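Local coordinates for Thiol:disulfide interchange protein DsbL (Escherichia coli, PDB 3C7M) that works with the membrane partner DsbI as a periplasmic dithiol oxidase, passing its disulfide to other proteins and making an essential disulfide bond in the sulfotransferase AssT, at residues K61-A73 against R110-K122. Numbering follows the deposited sequence.
With CD (cadmium ion), chain C.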
loop_
_atom_site.group_PDB
_atom_site.type_symbol
_atom_site.label_atom_id
_atom_site.label_comp_id
_atom_site.label_asym_id
_atom_site.label_seq_id
_atom_site.Cartn_x
_atom_site.Cartn_y
_atom_site.Cartn_z
ATOM N N LYS A 61 -7.829 -6.346 7.800
ATOM C CA LYS A 61 -6.963 -6.382 8.973
ATOM C C LYS A 61 -7.189 -5.170 9.869
ATOM O O LYS A 61 -7.334 -4.044 9.386
ATOM C CB LYS A 61 -5.492 -6.470 8.544
ATOM C CG LYS A 61 -4.539 -6.769 9.691
ATOM C CD LYS A 61 -3.077 -6.777 9.255
ATOM C CE LYS A 61 -2.668 -8.091 8.603
ATOM N NZ LYS A 61 -2.709 -9.233 9.567
ATOM N N GLY A 62 -7.217 -5.404 11.180
ATOM C CA GLY A 62 -7.401 -4.330 12.137
ATOM C C GLY A 62 -8.835 -3.857 12.241
ATOM O O GLY A 62 -9.685 -4.183 11.400
ATOM N N GLU A 63 -9.111 -3.084 13.282
ATOM C CA GLU A 63 -10.468 -2.623 13.535
ATOM C C GLU A 63 -10.934 -1.560 12.536
ATOM O O GLU A 63 -12.136 -1.389 12.326
ATOM C CB GLU A 63 -10.615 -2.156 14.984
ATOM C CG GLU A 63 -10.647 -3.329 15.952
ATOM C CD GLU A 63 -10.250 -2.977 17.372
ATOM O OE1 GLU A 63 -9.296 -2.190 17.576
ATOM O OE2 GLU A 63 -10.874 -3.526 18.304
ATOM N N TYR A 64 -9.974 -0.885 11.899
ATOM C CA TYR A 64 -10.279 0.233 11.000
ATOM C C TYR A 64 -9.767 0.029 9.579
ATOM O O TYR A 64 -9.526 0.996 8.856
ATOM C CB TYR A 64 -9.715 1.524 11.588
ATOM C CG TYR A 64 -10.434 1.968 12.837
ATOM C CD1 TYR A 64 -11.727 2.470 12.764
ATOM C CD2 TYR A 64 -9.822 1.888 14.088
ATOM C CE1 TYR A 64 -12.399 2.886 13.897
ATOM C CE2 TYR A 64 -10.489 2.309 15.237
ATOM C CZ TYR A 64 -11.772 2.804 15.125
ATOM O OH TYR A 64 -12.460 3.225 16.240
ATOM N N GLY A 65 -9.621 -1.231 9.177
ATOM C CA GLY A 65 -9.159 -1.554 7.824
ATOM C C GLY A 65 -9.963 -0.878 6.723
ATOM O O GLY A 65 -9.395 -0.403 5.738
ATOM N N LYS A 66 -11.282 -0.827 6.886
ATOM C CA LYS A 66 -12.144 -0.226 5.876
ATOM C C LYS A 66 -11.910 1.287 5.788
ATOM O O LYS A 66 -11.757 1.835 4.695
ATOM C CB LYS A 66 -13.616 -0.548 6.167
ATOM C CG LYS A 66 -14.645 0.245 5.354
ATOM C CD LYS A 66 -14.554 -0.044 3.866
ATOM N N GLN A 67 -11.874 1.953 6.939
ATOM C CA GLN A 67 -11.627 3.400 6.977
ATOM C C GLN A 67 -10.257 3.764 6.427
ATOM O O GLN A 67 -10.121 4.764 5.709
ATOM C CB GLN A 67 -11.792 3.942 8.400
ATOM C CG GLN A 67 -13.244 3.992 8.879
ATOM C CD GLN A 67 -13.797 2.639 9.254
ATOM O OE1 GLN A 67 -13.058 1.686 9.532
ATOM N NE2 GLN A 67 -15.124 2.540 9.251
ATOM N N ALA A 68 -9.238 2.968 6.757
ATOM C CA ALA A 68 -7.894 3.229 6.246
ATOM C C ALA A 68 -7.902 3.085 4.723
ATOM O O ALA A 68 -7.333 3.915 4.017
ATOM C CB ALA A 68 -6.891 2.261 6.868
ATOM N N SER A 69 -8.561 2.046 4.212
ATOM C CA SER A 69 -8.682 1.894 2.761
ATOM C C SER A 69 -9.332 3.115 2.105
ATOM O O SER A 69 -8.851 3.599 1.081
ATOM C CB SER A 69 -9.451 0.622 2.401
ATOM O OG SER A 69 -8.645 -0.521 2.636
ATOM N N GLU A 70 -10.411 3.618 2.702
ATOM C CA GLU A 70 -11.091 4.806 2.173
ATOM C C GLU A 70 -10.169 6.014 2.144
ATOM O O GLU A 70 -10.068 6.708 1.128
ATOM C CB GLU A 70 -12.329 5.131 2.997
ATOM C CG GLU A 70 -13.412 4.064 2.916
ATOM C CD GLU A 70 -14.612 4.378 3.793
ATOM O OE1 GLU A 70 -14.438 5.026 4.852
ATOM O OE2 GLU A 70 -15.735 3.973 3.419
ATOM N N VAL A 71 -9.481 6.258 3.256
ATOM C CA VAL A 71 -8.587 7.413 3.334
ATOM C C VAL A 71 -7.480 7.278 2.288
ATOM O O VAL A 71 -7.214 8.210 1.531
ATOM C CB VAL A 71 -8.016 7.587 4.762
ATOM C CG1 VAL A 71 -6.897 8.613 4.782
ATOM C CG2 VAL A 71 -9.135 7.988 5.740
ATOM N N PHE A 72 -6.855 6.104 2.225
ATOM C CA PHE A 72 -5.761 5.897 1.277
ATOM C C PHE A 72 -6.215 5.981 -0.177
ATOM O O PHE A 72 -5.505 6.558 -0.996
ATOM C CB PHE A 72 -5.046 4.566 1.519
ATOM C CG PHE A 72 -4.365 4.453 2.864
ATOM C CD1 PHE A 72 -3.794 5.566 3.497
ATOM C CD2 PHE A 72 -4.254 3.208 3.473
ATOM C CE1 PHE A 72 -3.163 5.434 4.736
ATOM C CE2 PHE A 72 -3.616 3.067 4.709
ATOM C CZ PHE A 72 -3.063 4.173 5.336
ATOM N N ALA A 73 -7.388 5.421 -0.492
ATOM C CA ALA A 73 -7.914 5.478 -1.860
ATOM C C ALA A 73 -8.166 6.923 -2.273
ATOM O O ALA A 73 -7.840 7.331 -3.394
ATOM C CB ALA A 73 -9.192 4.648 -2.000
ATOM N N ARG A 110 -5.609 3.134 19.536
ATOM C CA ARG A 110 -6.603 2.195 19.017
ATOM C C ARG A 110 -7.956 2.842 18.759
ATOM O O ARG A 110 -8.885 2.174 18.321
ATOM C CB ARG A 110 -6.771 0.988 19.958
ATOM C CG ARG A 110 -5.543 0.063 20.084
ATOM C CD ARG A 110 -5.182 -0.613 18.749
ATOM N NE ARG A 110 -4.012 -1.484 18.880
ATOM C CZ ARG A 110 -2.752 -1.100 18.690
ATOM N NH1 ARG A 110 -2.462 0.150 18.349
ATOM N NH2 ARG A 110 -1.770 -1.986 18.831
ATOM N N TRP A 111 -8.055 4.141 19.018
ATOM C CA TRP A 111 -9.262 4.923 18.738
ATOM C C TRP A 111 -10.532 4.206 19.211
ATOM O O TRP A 111 -11.486 4.052 18.448
ATOM C CB TRP A 111 -9.392 5.215 17.234
ATOM C CG TRP A 111 -8.195 5.853 16.574
ATOM C CD1 TRP A 111 -7.964 7.198 16.400
ATOM C CD2 TRP A 111 -7.102 5.175 15.943
ATOM N NE1 TRP A 111 -6.783 7.388 15.724
ATOM C CE2 TRP A 111 -6.232 6.168 15.429
ATOM C CE3 TRP A 111 -6.766 3.827 15.767
ATOM C CZ2 TRP A 111 -5.051 5.851 14.749
ATOM C CZ3 TRP A 111 -5.591 3.509 15.084
ATOM C CH2 TRP A 111 -4.743 4.522 14.594
ATOM N N SER A 112 -10.535 3.740 20.457
ATOM C CA SER A 112 -11.731 3.097 21.034
ATOM C C SER A 112 -12.162 1.812 20.311
ATOM O O SER A 112 -13.346 1.444 20.297
ATOM C CB SER A 112 -12.899 4.093 21.110
ATOM O OG SER A 112 -12.563 5.195 21.937
ATOM N N ASP A 113 -11.192 1.139 19.698
ATOM C CA ASP A 113 -11.353 -0.245 19.244
ATOM C C ASP A 113 -12.515 -0.483 18.299
ATOM O O ASP A 113 -13.320 -1.400 18.488
ATOM C CB ASP A 113 -11.429 -1.171 20.451
ATOM C CG ASP A 113 -10.231 -1.024 21.341
ATOM O OD1 ASP A 113 -9.150 -1.533 20.977
ATOM O OD2 ASP A 113 -10.362 -0.368 22.392
ATOM N N GLY A 114 -12.588 0.355 17.272
ATOM C CA GLY A 114 -13.604 0.216 16.243
ATOM C C GLY A 114 -14.786 1.143 16.431
ATOM O O GLY A 114 -15.505 1.430 15.468
ATOM N N LYS A 115 -14.985 1.633 17.658
ATOM C CA LYS A 115 -16.186 2.408 17.983
ATOM C C LYS A 115 -16.095 3.911 17.691
ATOM O O LYS A 115 -17.065 4.659 17.897
ATOM C CB LYS A 115 -16.623 2.134 19.431
ATOM C CG LYS A 115 -17.107 0.688 19.650
ATOM C CD LYS A 115 -17.509 0.432 21.088
ATOM C CE LYS A 115 -18.181 -0.928 21.214
ATOM N NZ LYS A 115 -18.718 -1.146 22.590
ATOM N N ASP A 116 -14.947 4.358 17.187
ATOM C CA ASP A 116 -14.753 5.783 16.911
ATOM C C ASP A 116 -14.087 6.000 15.550
ATOM O O ASP A 116 -12.964 6.516 15.477
ATOM C CB ASP A 116 -13.936 6.425 18.039
ATOM C CG ASP A 116 -14.045 7.950 18.066
ATOM O OD1 ASP A 116 -14.624 8.557 17.136
ATOM O OD2 ASP A 116 -13.532 8.547 19.033
ATOM N N PRO A 117 -14.778 5.618 14.458
ATOM C CA PRO A 117 -14.178 5.786 13.136
ATOM C C PRO A 117 -13.897 7.241 12.778
ATOM O O PRO A 117 -12.965 7.502 12.013
ATOM C CB PRO A 117 -15.219 5.180 12.190
ATOM C CG PRO A 117 -16.512 5.251 12.949
ATOM C CD PRO A 117 -16.123 5.014 14.380
ATOM N N ALA A 118 -14.674 8.183 13.324
ATOM C CA ALA A 118 -14.398 9.608 13.085
ATOM C C ALA A 118 -13.012 10.007 13.587
ATOM O O ALA A 118 -12.296 10.743 12.913
ATOM C CB ALA A 118 -15.470 10.494 13.718
ATOM N N ALA A 119 -12.635 9.520 14.771
ATOM C CA ALA A 119 -11.308 9.788 15.314
ATOM C C ALA A 119 -10.232 9.132 14.467
ATOM O O ALA A 119 -9.186 9.735 14.216
ATOM C CB ALA A 119 -11.206 9.316 16.737
ATOM N N PHE A 120 -10.478 7.903 14.015
ATOM C CA PHE A 120 -9.496 7.245 13.157
ATOM C C PHE A 120 -9.295 8.034 11.865
ATOM O O PHE A 120 -8.167 8.324 11.461
ATOM C CB PHE A 120 -9.895 5.804 12.827
ATOM C CG PHE A 120 -8.913 5.112 11.929
ATOM C CD1 PHE A 120 -7.812 4.449 12.469
ATOM C CD2 PHE A 120 -9.066 5.143 10.542
ATOM C CE1 PHE A 120 -6.876 3.817 11.662
ATOM C CE2 PHE A 120 -8.128 4.510 9.714
ATOM C CZ PHE A 120 -7.037 3.838 10.274
ATOM N N ILE A 121 -10.394 8.389 11.221
ATOM C CA ILE A 121 -10.318 9.141 9.970
ATOM C C ILE A 121 -9.583 10.476 10.187
ATOM O O ILE A 121 -8.736 10.864 9.370
ATOM C CB ILE A 121 -11.721 9.323 9.362
ATOM C CG1 ILE A 121 -12.215 7.988 8.787
ATOM C CG2 ILE A 121 -11.713 10.395 8.277
ATOM C CD1 ILE A 121 -13.723 7.929 8.572
ATOM N N LYS A 122 -9.888 11.151 11.299
ATOM C CA LYS A 122 -9.283 12.452 11.612
ATOM C C LYS A 122 -7.760 12.357 11.662
ATOM O O LYS A 122 -7.060 13.236 11.154
ATOM C CB LYS A 122 -9.816 12.995 12.946
ATOM C CG LYS A 122 -9.312 14.388 13.289
ATOM C CD LYS A 122 -10.056 14.983 14.479
ATOM C CE LYS A 122 -9.707 16.460 14.669
ATOM N NZ LYS A 122 -8.314 16.636 15.165
HETATM CD CD CD C . -8.878 -3.484 19.892
HETATM O O HOH W 1 -8.262 0.134 16.691
HETATM O O HOH W 2 -7.521 -3.876 22.000
#
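The helical domain inserted in the thioredoxin fold of DsbA-like proteins is knitted together here, where Tyr64, the N-cap residue of helix 65-81, plugs into the loop leading to helix 117-128. Its hydroxyl is gripped three times: OH donates to Trp111 O at 2.6 Å, while Asp116 N gives OH a fairly straight bond of 2.9 Å (153°) and Gly114 N a weak one. The Tyr64 and Phe120 rings lie nearly parallel (12°) but so offset that they barely overlap. Each ring instead receives the other residue's CB over its face, Tyr64 CB lying 3.5 Å from the Phe120 centroid. Trp111 completes the aromatic cluster, its CB packing against Tyr64 CE2, with NE1 hydrogen-bonded to Thr123 OG1. Segments 65-73 and 117-122 run at 36° to each other, axes 9.8 Å apart at closest, and between them Ala68 CB meets Phe120 CZ while Gln67, bent at chi2, lays CG against Ile121 CD1. Tyr100 of helix 92-106 also stacks on Phe120. At the surface, Glu63 and Asp113 run side by side into a cadmium ion: in the conformer modelled here, Glu63 reaches it with both oxygens, OE2 at 2.5 Å and OE1 more loosely, and a water bridges OE1 to Arg110 O. Asp113 OD1 binds the ion at 2.2 Å; another water and one ligand from outside the two segments complete the recorded coordination.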